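Local coordinates for protein C2 toxin component I (Clostridium botulinum, PDB 2J3X) that acts as the ADP-ribosyltransferase component of the binary C2 toxin, probably modifying actin inside the host cell, at residues K258-Y263 with K277-I282; G235-K240 with Y379-F384; F365-S370 with I421-I426. The protein carries 2 engineered substitutions. All blocks are in the same frame, centred on the assembly; numbering follows the deposited sequence.

Contact 1. Residues K258-Y263 with K277-I282; sequences KAINSY and KKIELI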
ATOM      1  N   LYS A 258      14.582 -20.600  17.683  1.00 25.99           N
ATOM      2  CA  LYS A 258      15.823 -19.882  17.991  1.00 26.22           C
ATOM      3  C   LYS A 258      17.046 -20.592  17.389  1.00 24.01           C
ATOM      4  O   LYS A 258      17.862 -19.990  16.693  1.00 24.36           O
ATOM      5  CB  LYS A 258      15.932 -19.633  19.513  1.00 26.87           C
ATOM      6  CG  LYS A 258      14.886 -18.599  20.022  1.00 30.11           C
ATOM      7  CD  LYS A 258      15.112 -18.177  21.481  1.00 30.47           C
ATOM      8  CE  LYS A 258      14.116 -17.070  21.870  1.00 35.72           C
ATOM      9  NZ  LYS A 258      14.621 -16.131  22.938  1.00 41.85           N
ATOM     10  N   ALA A 259      17.137 -21.899  17.613  1.00 21.96           N
ATOM     11  CA  ALA A 259      18.269 -22.664  17.150  1.00 21.00           C
ATOM     12  C   ALA A 259      18.355 -22.660  15.627  1.00 21.12           C
ATOM     13  O   ALA A 259      19.425 -22.507  15.046  1.00 19.64           O
ATOM     14  CB  ALA A 259      18.169 -24.087  17.655  1.00 21.71           C
ATOM     15  N   ILE A 260      17.188 -22.817  14.985  1.00 19.45           N
ATOM     16  CA  ILE A 260      17.155 -22.964  13.541  1.00 19.33           C
ATOM     17  C   ILE A 260      17.463 -21.609  12.866  1.00 18.48           C
ATOM     18  O   ILE A 260      18.209 -21.554  11.897  1.00 19.20           O
ATOM     19  CB  ILE A 260      15.781 -23.552  13.100  1.00 18.90           C
ATOM     20  CG1 ILE A 260      15.816 -25.092  13.243  1.00 18.72           C
ATOM     21  CG2 ILE A 260      15.494 -23.193  11.646  1.00 20.18           C
ATOM     22  CD1 ILE A 260      14.462 -25.785  12.980  1.00 20.43           C
ATOM     23  N   ASN A 261      16.867 -20.545  13.387  1.00 18.71           N
ATOM     24  CA  ASN A 261      17.080 -19.165  12.902  1.00 20.10           C
ATOM     25  C   ASN A 261      18.583 -18.820  13.033  1.00 21.25           C
ATOM     26  O   ASN A 261      19.193 -18.343  12.075  1.00 20.13           O
ATOM     27  CB  ASN A 261      16.259 -18.151  13.736  1.00 19.67           C
ATOM     28  CG  ASN A 261      14.768 -18.161  13.396  1.00 20.69           C
ATOM     29  OD1 ASN A 261      14.353 -18.737  12.379  1.00 22.19           O
ATOM     30  ND2 ASN A 261      13.956 -17.514  14.258  1.00 22.94           N
ATOM     31  N   SER A 262      19.164 -19.100  14.208  1.00 22.81           N
ATOM     32  CA  SER A 262      20.611 -18.767  14.435  1.00 22.85           C
ATOM     33  C   SER A 262      21.507 -19.499  13.463  1.00 22.33           C
ATOM     34  O   SER A 262      22.381 -18.887  12.831  1.00 22.61           O
ATOM     35  CB  SER A 262      21.045 -19.016  15.871  1.00 24.02           C
ATOM     36  OG  SER A 262      20.345 -18.109  16.711  1.00 29.23           O
ATOM     37  N   TYR A 263      21.266 -20.797  13.317  1.00 20.98           N
ATOM     38  CA  TYR A 263      22.007 -21.647  12.423  1.00 20.79           C
ATOM     39  C   TYR A 263      21.972 -21.112  11.013  1.00 21.78           C
ATOM     40  O   TYR A 263      23.012 -20.904  10.373  1.00 22.01           O
ATOM     41  CB  TYR A 263      21.437 -23.067  12.485  1.00 21.36           C
ATOM     42  CG  TYR A 263      22.119 -24.137  11.658  1.00 21.84           C
ATOM     43  CD1 TYR A 263      23.416 -24.606  11.996  1.00 21.37           C
ATOM     44  CD2 TYR A 263      21.463 -24.731  10.570  1.00 20.74           C
ATOM     45  CE1 TYR A 263      24.030 -25.594  11.252  1.00 22.18           C
ATOM     46  CE2 TYR A 263      22.070 -25.754   9.826  1.00 21.71           C
ATOM     47  CZ  TYR A 263      23.376 -26.179  10.189  1.00 22.79           C
ATOM     48  OH  TYR A 263      23.990 -27.189   9.483  1.00 23.91           O
ATOM     49  N   LYS A 277      18.371 -31.684   8.894  1.00 22.91           N
ATOM     50  CA  LYS A 277      17.219 -32.532   8.601  0.50 22.99           C
ATOM     51  C   LYS A 277      15.907 -31.803   8.894  1.00 22.20           C
ATOM     52  O   LYS A 277      14.970 -31.872   8.116  1.00 22.19           O
ATOM     53  CB  LYS A 277      17.290 -33.836   9.408  0.50 23.32           C
ATOM     54  CG  LYS A 277      18.430 -34.764   8.961  0.50 24.57           C
ATOM     55  CD  LYS A 277      18.848 -35.744  10.078  0.50 27.49           C
ATOM     56  CE  LYS A 277      19.826 -36.785   9.547  0.50 30.29           C
ATOM     57  NZ  LYS A 277      19.131 -37.803   8.719  0.50 31.80           N
ATOM     58  N   LYS A 278      15.829 -31.152  10.043  1.00 21.02           N
ATOM     59  CA  LYS A 278      14.620 -30.421  10.375  1.00 20.92           C
ATOM     60  C   LYS A 278      14.359 -29.326   9.326  1.00 20.48           C
ATOM     61  O   LYS A 278      13.212 -29.078   8.939  1.00 19.14           O
ATOM     62  CB  LYS A 278      14.747 -29.791  11.736  1.00 21.68           C
ATOM     63  CG  LYS A 278      14.755 -30.812  12.858  1.00 23.98           C
ATOM     64  CD  LYS A 278      14.897 -30.128  14.181  1.00 26.26           C
ATOM     65  CE  LYS A 278      14.783 -31.204  15.274  1.00 33.14           C
ATOM     66  NZ  LYS A 278      15.078 -30.676  16.622  1.00 38.26           N
ATOM     67  N   ILE A 279      15.417 -28.636   8.913  1.00 19.00           N
ATOM     68  CA  ILE A 279      15.225 -27.524   7.978  1.00 18.37           C
ATOM     69  C   ILE A 279      14.712 -28.028   6.622  1.00 18.54           C
ATOM     70  O   ILE A 279      13.835 -27.397   6.042  1.00 18.74           O
ATOM     71  CB  ILE A 279      16.506 -26.714   7.857  1.00 17.55           C
ATOM     72  CG1 ILE A 279      16.702 -25.939   9.148  1.00 17.86           C
ATOM     73  CG2 ILE A 279      16.528 -25.763   6.597  1.00 16.05           C
ATOM     74  CD1 ILE A 279      18.196 -25.497   9.341  1.00 20.69           C
ATOM     75  N   GLU A 280      15.212 -29.170   6.152  1.00 19.72           N
ATOM     76  CA  GLU A 280      14.751 -29.767   4.888  0.50 20.43           C
ATOM     77  C   GLU A 280      13.255 -30.075   4.994  1.00 19.50           C
ATOM     78  O   GLU A 280      12.492 -29.824   4.064  1.00 19.23           O
ATOM     79  CB  GLU A 280      15.545 -31.046   4.589  0.50 20.43           C
ATOM     80  CG  GLU A 280      15.388 -31.602   3.186  0.50 22.96           C
ATOM     81  CD  GLU A 280      16.142 -32.914   2.965  0.50 25.13           C
ATOM     82  OE1 GLU A 280      17.030 -33.264   3.791  0.50 30.50           O
ATOM     83  OE2 GLU A 280      15.846 -33.594   1.956  0.50 29.88           O
ATOM     84  N   LEU A 281      12.840 -30.618   6.134  1.00 18.59           N
ATOM     85  CA  LEU A 281      11.418 -30.948   6.355  1.00 16.88           C
ATOM     86  C   LEU A 281      10.532 -29.692   6.433  1.00 16.23           C
ATOM     87  O   LEU A 281       9.388 -29.731   5.981  1.00 15.06           O
ATOM     88  CB  LEU A 281      11.234 -31.822   7.623  1.00 16.68           C
ATOM     89  CG  LEU A 281      11.713 -33.280   7.475  1.00 19.52           C
ATOM     90  CD1 LEU A 281      11.811 -33.975   8.861  1.00 17.90           C
ATOM     91  CD2 LEU A 281      10.788 -34.010   6.577  1.00 17.73           C
ATOM     92  N   ILE A 282      11.017 -28.609   7.046  1.00 14.85           N
ATOM     93  CA  ILE A 282      10.192 -27.411   7.157  1.00 14.85           C
ATOM     94  C   ILE A 282      10.015 -26.807   5.761  1.00 14.71           C
ATOM     95  O   ILE A 282       8.897 -26.403   5.402  1.00 14.29           O
ATOM     96  CB  ILE A 282      10.785 -26.412   8.125  1.00 13.80           C
ATOM     97  CG1 ILE A 282      10.827 -27.034   9.528  1.00 15.30           C
ATOM     98  CG2 ILE A 282       9.981 -25.106   8.183  1.00 15.03           C
ATOM     99  CD1 ILE A 282      11.873 -26.343  10.439  1.00 16.20           C
TER

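Contact 2. Residues G235-K240 with Y379-F384; sequences GDYISK and YGFSGF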
ATOM      1  N   GLY A 235      -7.189 -24.514   5.270  1.00 10.74           N
ATOM      2  CA  GLY A 235      -7.968 -25.443   6.090  1.00 11.71           C
ATOM      3  C   GLY A 235      -7.455 -26.871   6.005  1.00 12.33           C
ATOM      4  O   GLY A 235      -7.271 -27.522   7.056  1.00 12.83           O
ATOM      5  N   ASP A 236      -7.208 -27.366   4.786  1.00 11.29           N
ATOM      6  CA  ASP A 236      -6.763 -28.745   4.609  1.00 10.91           C
ATOM      7  C   ASP A 236      -5.258 -28.918   4.666  1.00 10.53           C
ATOM      8  O   ASP A 236      -4.743 -29.989   4.366  1.00 11.32           O
ATOM      9  CB  ASP A 236      -7.372 -29.399   3.355  1.00 10.83           C
ATOM     10  CG  ASP A 236      -6.850 -28.812   2.057  1.00 13.55           C
ATOM     11  OD1 ASP A 236      -6.027 -27.897   2.118  1.00 13.44           O
ATOM     12  OD2 ASP A 236      -7.306 -29.286   0.968  1.00 16.97           O
ATOM     13  N   TYR A 237      -4.548 -27.870   5.078  1.00  9.34           N
ATOM     14  CA  TYR A 237      -3.085 -27.872   5.002  1.00  9.56           C
ATOM     15  C   TYR A 237      -2.476 -29.013   5.857  1.00 10.04           C
ATOM     16  O   TYR A 237      -1.658 -29.791   5.335  1.00  9.02           O
ATOM     17  CB  TYR A 237      -2.535 -26.498   5.415  1.00  9.48           C
ATOM     18  CG  TYR A 237      -1.034 -26.421   5.428  1.00  9.56           C
ATOM     19  CD1 TYR A 237      -0.326 -26.615   4.244  1.00 10.64           C
ATOM     20  CD2 TYR A 237      -0.336 -26.064   6.585  1.00 11.33           C
ATOM     21  CE1 TYR A 237       1.084 -26.524   4.224  1.00 11.52           C
ATOM     22  CE2 TYR A 237       1.069 -25.999   6.572  1.00  9.73           C
ATOM     23  CZ  TYR A 237       1.747 -26.216   5.393  1.00 12.26           C
ATOM     24  OH  TYR A 237       3.123 -26.113   5.347  1.00 10.83           O
ATOM     25  N   ILE A 238      -2.867 -29.146   7.126  1.00 10.13           N
ATOM     26  CA  ILE A 238      -2.283 -30.209   7.950  1.00 10.91           C
ATOM     27  C   ILE A 238      -2.580 -31.605   7.384  1.00 11.29           C
ATOM     28  O   ILE A 238      -1.701 -32.491   7.397  1.00 12.09           O
ATOM     29  CB  ILE A 238      -2.654 -30.032   9.442  1.00 11.29           C
ATOM     30  CG1 ILE A 238      -1.933 -28.764   9.959  1.00 11.02           C
ATOM     31  CG2 ILE A 238      -2.268 -31.285  10.320  1.00 11.39           C
ATOM     32  CD1 ILE A 238      -2.324 -28.376  11.408  1.00 12.11           C
ATOM     33  N   SER A 239      -3.792 -31.792   6.827  1.00 11.84           N
ATOM     34  CA  SER A 239      -4.179 -33.075   6.234  1.00 11.54           C
ATOM     35  C   SER A 239      -3.212 -33.429   5.109  1.00 12.64           C
ATOM     36  O   SER A 239      -3.123 -34.594   4.755  1.00 12.74           O
ATOM     37  CB  SER A 239      -5.619 -33.021   5.695  1.00 12.42           C
ATOM     38  OG  SER A 239      -5.653 -32.425   4.385  1.00 13.64           O
ATOM     39  N   LYS A 240      -2.513 -32.443   4.542  1.00 10.71           N
ATOM     40  CA  LYS A 240      -1.607 -32.733   3.390  1.00 11.98           C
ATOM     41  C   LYS A 240      -0.156 -32.994   3.770  1.00 12.98           C
ATOM     42  O   LYS A 240       0.661 -33.375   2.880  1.00 14.88           O
ATOM     43  CB  LYS A 240      -1.597 -31.567   2.407  1.00 12.51           C
ATOM     44  CG  LYS A 240      -2.955 -31.415   1.642  1.00 13.36           C
ATOM     45  CD  LYS A 240      -2.920 -30.254   0.690  1.00 18.98           C
ATOM     46  CE  LYS A 240      -4.096 -30.265  -0.243  1.00 19.75           C
ATOM     47  NZ  LYS A 240      -3.868 -31.256  -1.382  1.00 26.03           N
ATOM     48  N   TYR A 379      -2.512 -22.261   9.750  1.00  9.86           N
ATOM     49  CA  TYR A 379      -3.929 -22.490  10.073  1.00 11.83           C
ATOM     50  C   TYR A 379      -4.051 -23.932  10.533  1.00 11.69           C
ATOM     51  O   TYR A 379      -3.506 -24.816   9.884  1.00 12.49           O
ATOM     52  CB  TYR A 379      -4.833 -22.240   8.854  1.00 11.18           C
ATOM     53  CG  TYR A 379      -6.304 -22.315   9.226  1.00  9.92           C
ATOM     54  CD1 TYR A 379      -6.948 -21.229   9.759  1.00 11.09           C
ATOM     55  CD2 TYR A 379      -7.044 -23.505   9.053  1.00 10.11           C
ATOM     56  CE1 TYR A 379      -8.287 -21.290  10.175  1.00 11.32           C
ATOM     57  CE2 TYR A 379      -8.412 -23.575   9.465  1.00 10.35           C
ATOM     58  CZ  TYR A 379      -9.013 -22.464  10.019  1.00 11.22           C
ATOM     59  OH  TYR A 379     -10.351 -22.492  10.430  1.00 11.16           O
ATOM     60  N   GLY A 380      -4.769 -24.150  11.646  1.00 11.83           N
ATOM     61  CA  GLY A 380      -4.976 -25.548  12.105  1.00 13.45           C
ATOM     62  C   GLY A 380      -4.031 -25.888  13.251  1.00 14.17           C
ATOM     63  O   GLY A 380      -4.089 -27.004  13.803  1.00 14.68           O
ATOM     64  N   PHE A 381      -3.179 -24.936  13.619  1.00 15.10           N
ATOM     65  CA  PHE A 381      -2.138 -25.147  14.644  1.00 15.73           C
ATOM     66  C   PHE A 381      -2.536 -24.544  16.002  1.00 17.41           C
ATOM     67  O   PHE A 381      -2.810 -23.332  16.100  1.00 17.84           O
ATOM     68  CB  PHE A 381      -0.828 -24.514  14.167  1.00 15.53           C
ATOM     69  CG  PHE A 381      -0.241 -25.185  12.974  1.00 14.78           C
ATOM     70  CD1 PHE A 381      -0.616 -24.803  11.683  1.00 14.21           C
ATOM     71  CD2 PHE A 381       0.674 -26.236  13.124  1.00 15.34           C
ATOM     72  CE1 PHE A 381      -0.058 -25.459  10.538  1.00 15.25           C
ATOM     73  CE2 PHE A 381       1.216 -26.867  12.014  1.00 17.13           C
ATOM     74  CZ  PHE A 381       0.855 -26.482  10.729  1.00 14.46           C
ATOM     75  N   SER A 382      -2.591 -25.385  17.048  1.00 16.19           N
ATOM     76  CA  SER A 382      -2.923 -24.902  18.413  1.00 18.70           C
ATOM     77  C   SER A 382      -2.011 -23.736  18.812  1.00 18.15           C
ATOM     78  O   SER A 382      -0.806 -23.788  18.595  1.00 19.46           O
ATOM     79  CB  SER A 382      -2.722 -26.062  19.436  1.00 19.30           C
ATOM     80  OG  SER A 382      -3.404 -27.218  19.003  1.00 24.02           O
ATOM     81  N   GLY A 383      -2.586 -22.667  19.331  1.00 18.84           N
ATOM     82  CA  GLY A 383      -1.796 -21.571  19.883  1.00 21.03           C
ATOM     83  C   GLY A 383      -1.564 -20.438  18.893  1.00 23.52           C
ATOM     84  O   GLY A 383      -0.951 -19.448  19.233  1.00 24.04           O
ATOM     85  N   PHE A 384      -2.069 -20.612  17.676  1.00 25.72           N
ATOM     86  CA  PHE A 384      -1.842 -19.679  16.537  1.00 27.86           C
ATOM     87  C   PHE A 384      -3.064 -19.048  15.929  1.00 29.61           C
ATOM     88  O   PHE A 384      -2.937 -18.400  14.889  1.00 30.88           O
ATOM     89  CB  PHE A 384      -1.042 -20.365  15.436  1.00 27.44           C
ATOM     90  CG  PHE A 384       0.382 -20.338  15.714  1.00 26.61           C
ATOM     91  CD1 PHE A 384       0.954 -21.284  16.571  1.00 27.74           C
ATOM     92  CD2 PHE A 384       1.162 -19.310  15.232  1.00 28.54           C
ATOM     93  CE1 PHE A 384       2.285 -21.219  16.917  1.00 29.21           C
ATOM     94  CE2 PHE A 384       2.518 -19.258  15.564  1.00 29.46           C
ATOM     95  CZ  PHE A 384       3.064 -20.215  16.418  1.00 29.13           C
TER
HETATM   96  O   HOH W   1      -4.885 -26.803   8.558  1.00 11.22           O

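Contact 3. Residues F365-S370 with I421-I426; sequences FRLRLS and IDAEGI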
ATOM      1  N   PHE A 365       7.112  -3.680   6.524  1.00 10.22           N
ATOM      2  CA  PHE A 365       7.233  -4.327   5.220  1.00  9.39           C
ATOM      3  C   PHE A 365       5.861  -4.745   4.760  1.00  9.10           C
ATOM      4  O   PHE A 365       5.168  -5.472   5.474  1.00  9.63           O
ATOM      5  CB  PHE A 365       8.138  -5.521   5.207  1.00 10.49           C
ATOM      6  CG  PHE A 365       9.600  -5.137   5.136  1.00 11.73           C
ATOM      7  CD1 PHE A 365      10.202  -4.863   3.921  1.00 12.06           C
ATOM      8  CD2 PHE A 365      10.331  -5.001   6.307  1.00 17.83           C
ATOM      9  CE1 PHE A 365      11.580  -4.516   3.852  1.00 14.27           C
ATOM     10  CE2 PHE A 365      11.709  -4.644   6.239  1.00 18.64           C
ATOM     11  CZ  PHE A 365      12.306  -4.397   4.999  1.00 15.37           C
ATOM     12  N   ARG A 366       5.477  -4.195   3.603  1.00  7.98           N
ATOM     13  CA  ARG A 366       4.186  -4.525   2.962  1.00  7.66           C
ATOM     14  C   ARG A 366       4.618  -5.443   1.804  1.00  8.89           C
ATOM     15  O   ARG A 366       4.989  -4.996   0.724  1.00  8.77           O
ATOM     16  CB  ARG A 366       3.496  -3.194   2.540  1.00  6.76           C
ATOM     17  CG  ARG A 366       2.139  -3.488   1.782  1.00  7.66           C
ATOM     18  CD  ARG A 366       1.327  -2.237   1.636  1.00 10.79           C
ATOM     19  NE  ARG A 366       0.105  -2.540   0.872  1.00 10.30           N
ATOM     20  CZ  ARG A 366      -0.086  -2.228  -0.420  1.00 12.31           C
ATOM     21  NH1 ARG A 366       0.855  -1.556  -1.093  1.00  9.85           N
ATOM     22  NH2 ARG A 366      -1.265  -2.575  -1.021  1.00 10.03           N
ATOM     23  N   LEU A 367       4.615  -6.753   2.057  1.00  8.73           N
ATOM     24  CA  LEU A 367       5.270  -7.720   1.174  1.00  9.17           C
ATOM     25  C   LEU A 367       4.238  -8.262   0.200  1.00  9.18           C
ATOM     26  O   LEU A 367       3.220  -8.777   0.632  1.00 11.44           O
ATOM     27  CB  LEU A 367       5.802  -8.941   1.984  1.00  9.94           C
ATOM     28  CG  LEU A 367       6.837  -8.482   3.025  1.00 10.38           C
ATOM     29  CD1 LEU A 367       7.218  -9.649   3.919  1.00 12.23           C
ATOM     30  CD2 LEU A 367       8.064  -7.898   2.297  1.00 12.30           C
ATOM     31  N   ARG A 368       4.509  -8.177  -1.094  1.00  9.24           N
ATOM     32  CA  ARG A 368       3.657  -8.877  -2.050  1.00  9.09           C
ATOM     33  C   ARG A 368       4.050 -10.342  -2.108  1.00 10.93           C
ATOM     34  O   ARG A 368       5.167 -10.680  -2.519  1.00 11.80           O
ATOM     35  CB  ARG A 368       3.749  -8.192  -3.439  1.00 10.82           C
ATOM     36  CG  ARG A 368       2.903  -8.979  -4.541  1.00 10.95           C
ATOM     37  CD  ARG A 368       3.179  -8.334  -5.933  1.00 10.89           C
ATOM     38  NE  ARG A 368       2.874  -6.894  -5.841  1.00 11.63           N
ATOM     39  CZ  ARG A 368       3.520  -5.897  -6.476  1.00  9.97           C
ATOM     40  NH1 ARG A 368       4.533  -6.148  -7.271  1.00 12.91           N
ATOM     41  NH2 ARG A 368       3.164  -4.609  -6.257  1.00  9.77           N
ATOM     42  N   LEU A 369       3.129 -11.218  -1.709  1.00 10.15           N
ATOM     43  CA  LEU A 369       3.380 -12.652  -1.795  1.00 12.19           C
ATOM     44  C   LEU A 369       2.770 -13.118  -3.080  1.00 13.87           C
ATOM     45  O   LEU A 369       1.568 -13.150  -3.179  1.00 15.22           O
ATOM     46  CB  LEU A 369       2.725 -13.388  -0.599  1.00 11.63           C
ATOM     47  CG  LEU A 369       3.200 -12.843   0.784  1.00 12.08           C
ATOM     48  CD1 LEU A 369       2.605 -13.718   1.956  1.00 11.27           C
ATOM     49  CD2 LEU A 369       4.746 -12.720   0.886  1.00 12.11           C
ATOM     50  N   SER A 370       3.590 -13.467  -4.069  1.00 13.28           N
ATOM     51  CA  SER A 370       3.051 -13.771  -5.385  1.00 13.54           C
ATOM     52  C   SER A 370       2.567 -15.223  -5.448  1.00 12.50           C
ATOM     53  O   SER A 370       3.086 -16.094  -4.754  1.00 11.44           O
ATOM     54  CB  SER A 370       4.158 -13.551  -6.449  1.00 14.74           C
ATOM     55  OG  SER A 370       4.532 -12.165  -6.527  1.00 14.75           O
ATOM     56  N   ILE A 421       6.846  -0.023   3.559  1.00  7.88           N
ATOM     57  CA  ILE A 421       7.887  -0.396   2.625  1.00  8.45           C
ATOM     58  C   ILE A 421       7.288  -1.459   1.681  1.00  8.39           C
ATOM     59  O   ILE A 421       7.185  -2.652   2.026  1.00  8.85           O
ATOM     60  CB  ILE A 421       9.119  -0.952   3.394  1.00  7.72           C
ATOM     61  CG1 ILE A 421       9.663   0.144   4.361  1.00  8.84           C
ATOM     62  CG2 ILE A 421      10.221  -1.374   2.367  1.00  8.57           C
ATOM     63  CD1 ILE A 421      10.755  -0.433   5.306  1.00  9.11           C
ATOM     64  N   ASP A 422       6.919  -1.042   0.468  1.00  8.67           N
ATOM     65  CA  ASP A 422       6.375  -1.980  -0.512  1.00  8.49           C
ATOM     66  C   ASP A 422       7.528  -2.769  -1.107  1.00  9.08           C
ATOM     67  O   ASP A 422       8.492  -2.195  -1.630  1.00  9.13           O
ATOM     68  CB  ASP A 422       5.709  -1.187  -1.677  1.00  9.08           C
ATOM     69  CG  ASP A 422       4.330  -0.662  -1.313  1.00 10.12           C
ATOM     70  OD1 ASP A 422       3.616  -1.372  -0.577  1.00 12.23           O
ATOM     71  OD2 ASP A 422       3.934   0.401  -1.818  1.00 11.71           O
ATOM     72  N   ALA A 423       7.415  -4.091  -1.086  1.00  8.08           N
ATOM     73  CA  ALA A 423       8.455  -4.922  -1.653  1.00  8.26           C
ATOM     74  C   ALA A 423       7.844  -6.123  -2.370  1.00 10.77           C
ATOM     75  O   ALA A 423       6.778  -6.611  -1.995  1.00 11.54           O
ATOM     76  CB  ALA A 423       9.429  -5.386  -0.617  1.00  9.23           C
ATOM     77  N   GLU A 424       8.579  -6.589  -3.365  1.00  9.44           N
ATOM     78  CA  GLU A 424       8.113  -7.741  -4.221  1.00 11.97           C
ATOM     79  C   GLU A 424       9.174  -8.831  -4.170  1.00 12.70           C
ATOM     80  O   GLU A 424      10.359  -8.548  -3.878  1.00 12.95           O
ATOM     81  CB  GLU A 424       7.943  -7.259  -5.671  1.00 12.68           C
ATOM     82  CG  GLU A 424       9.334  -6.844  -6.311  1.00 14.16           C
ATOM     83  CD  GLU A 424       9.270  -6.300  -7.727  1.00 17.10           C
ATOM     84  OE1 GLU A 424       8.149  -6.162  -8.320  1.00 17.53           O
ATOM     85  OE2 GLU A 424      10.398  -5.997  -8.208  1.00 17.94           O
ATOM     86  N   GLY A 425       8.772 -10.067  -4.433  1.00 12.25           N
ATOM     87  CA  GLY A 425       9.679 -11.233  -4.371  1.00 13.47           C
ATOM     88  C   GLY A 425      10.616 -11.272  -5.554  1.00 13.85           C
ATOM     89  O   GLY A 425      10.204 -10.978  -6.681  1.00 13.64           O
ATOM     90  N   ILE A 426      11.890 -11.573  -5.296  1.00 15.96           N
ATOM     91  CA  ILE A 426      12.855 -11.745  -6.389  1.00 19.46           C
ATOM     92  C   ILE A 426      13.678 -13.003  -6.098  1.00 22.88           C
ATOM     93  O   ILE A 426      13.513 -13.557  -5.011  1.00 22.74           O
ATOM     94  CB  ILE A 426      13.783 -10.533  -6.524  1.00 19.15           C
ATOM     95  CG1 ILE A 426      14.505 -10.282  -5.211  1.00 17.85           C
ATOM     96  CG2 ILE A 426      13.005  -9.311  -6.922  1.00 18.60           C
ATOM     97  CD1 ILE A 426      15.687  -9.259  -5.406  1.00 19.91           C
TER
HETATM   98  O   HOH W   2       2.092  -0.756  -3.931  1.00 12.67           O
HETATM   99  O   HOH W   3       3.773  -4.193  -1.796  1.00 13.07           O
HETATM  100  O   HOH W   4       6.071 -10.474  -5.011  1.00 13.80           O

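Contact 1. Residues K258-Y263 with K277-I282
Ile260 carries the first and larger half of this contact, its branched side chain set against Ile279 and Ile282 of the second helix. A chi1 of -83° puts CG2 opposite the backbone N, against Ile279, and CG1 beside that N, from where it carries CD1 on to Ile282 and Lys278. Ile260 and Ile279 pass each other in opposite senses, with Ile260 CG2 3.9 Å from Ile279 CG1. Ile282 is met tip to tip, 3.7 Å from Ile282 CD1 to Ile260 CD1, and Lys278 CB is 4.2 Å from Ile260 CD1. The beta branch suits this place because it gives one residue two apolar arms, one for each isoleucine partner. One turn later Tyr263 brings its ring to Ile279, whose CD1 touches the rim near the ring plane, 3.6 Å from Tyr263 CD2. The phenol OH is hydrogen-bonded to the backbone N of Asn272 and the side-chain OD1 of Asn276.

The two short axes stand almost at right angles, 94° apart and 11.2 Å at closest approach, so only a small patch touches. Apolar side chains meet there, and no hydrogen bond crosses. Lys278 lies at the margin, its ammonium paired with Asp256. Helix 243-254 completes the cluster, Tyr252 leaning on both Ile260 and Ile282 and Ala248 on Ile282, so three helices of the C-terminal module converge on these isoleucines.

Contact 2. Residues G235-K240 with Y379-F384
Residues 379-384 lie in the loop between strands 375-377 and 389-392, which probably corresponds to the ADP-ribosylating turn-turn (ARTT) loop, and pack on the link between helices 227-234 and 243-254. Ile238 lies over a face of the Phe381 ring: Ile238 CD1 is 3.7 Å from the centroid of the Phe381 ring and only 8° off the normal, a CH-pi contact. Ile238 CD1 is also 3.3 Å from Gly380 O. Glycine suits position 380 twice over: at its positive phi (101°) a CB would jam against the preceding carbonyl O, and it would also crowd Ile238 CD1. Phe381 is met at its edge by Tyr237, with Tyr237 CD2 4.0 Å from Phe381 CE1; the Tyr237 hydroxyl is hydrogen-bonded to the backbone carbonyl of Ala285. Gly235 CA approaches the Tyr379 ring obliquely, 3.7 Å from Tyr379 CD2. A water takes a weak bond from Ile238 N and lies 2.8 Å from Tyr379 O, a tentative link between the backbones. Leu246, Leu249 and Leu253 of helix 243-254 also touch Phe381. The type II turn from Phe381 to Phe384, just ahead of the Glu-X-Glu sequence, fits the ARTT loop, which in relatives takes part in substrate recognition.

Contact 3. Residues F365-S370 with I421-I426
Asp422 OD1 is gripped by Arg366 and by a water. The Arg366 NH1 to Asp422 OD1 distance is 2.8 Å, a salt bridge met on the syn side of the carboxylate but 30° out of its plane. The Arg366 chain, extended from CG to NE with CG opposite the backbone N (chi1 177°), runs alongside the aspartate, so its methylenes line OD1 as well. The water donates both to Asp422 OD1 and to Arg366 O, Arg402 pairs with Asp422 OD2, and Asp220 holds Arg366 NE. These are neighbouring parallel strands in the mixed sheet of the C-terminal ADP-ribosyltransferase module. Arg366 N bonds to Ile421 O at 2.8 Å, and Ala423 N to Arg366 O. Arg368 N reaches Ala423 O at 2.9 Å, practically straight. The charged side chains share one face. There Arg368 and Glu424 form only a long ion pair, 3.8 Å from Arg368 NH1 to Glu424 OE1; both are hydrogen-bonded to Gln139, and Arg368 NE pairs with Glu218. On the apolar face Ile421 CG2 lies 3.7 Å from Phe365 CE1, with Ile421 CD1 over one face of that ring, toward its rim. Ala423 CB touches Leu367 CD2 at 4.1 Å. Beyond the bridges, a water joins Arg368 O, Ser370 OG and Gly425 N.

Overall arrangement
All six segments belong to the C-terminal ADP-ribosyltransferase family region. Followed from the N terminus, residues 235-240 open contact 2. Inside the loop it will close, contact 1 opens at 258-263 and shuts at 277-282, fully nested, and crosses helices 257-265 and 273-286. The chain then builds strands, and 365-370 opens contact 3 before 379-384 closes contact 2, so these two cross; 421-426 finally closes contact 3. Contacts 1 and 3 follow in series. Contact 2 ties the link between helices 227-234 and 243-254 to the loop between strands 375-377 and 389-392, whereas contact 3 lies within the five-stranded sheet. The centres of contacts 1 and 2 are about 20 Å apart; none of the three touch.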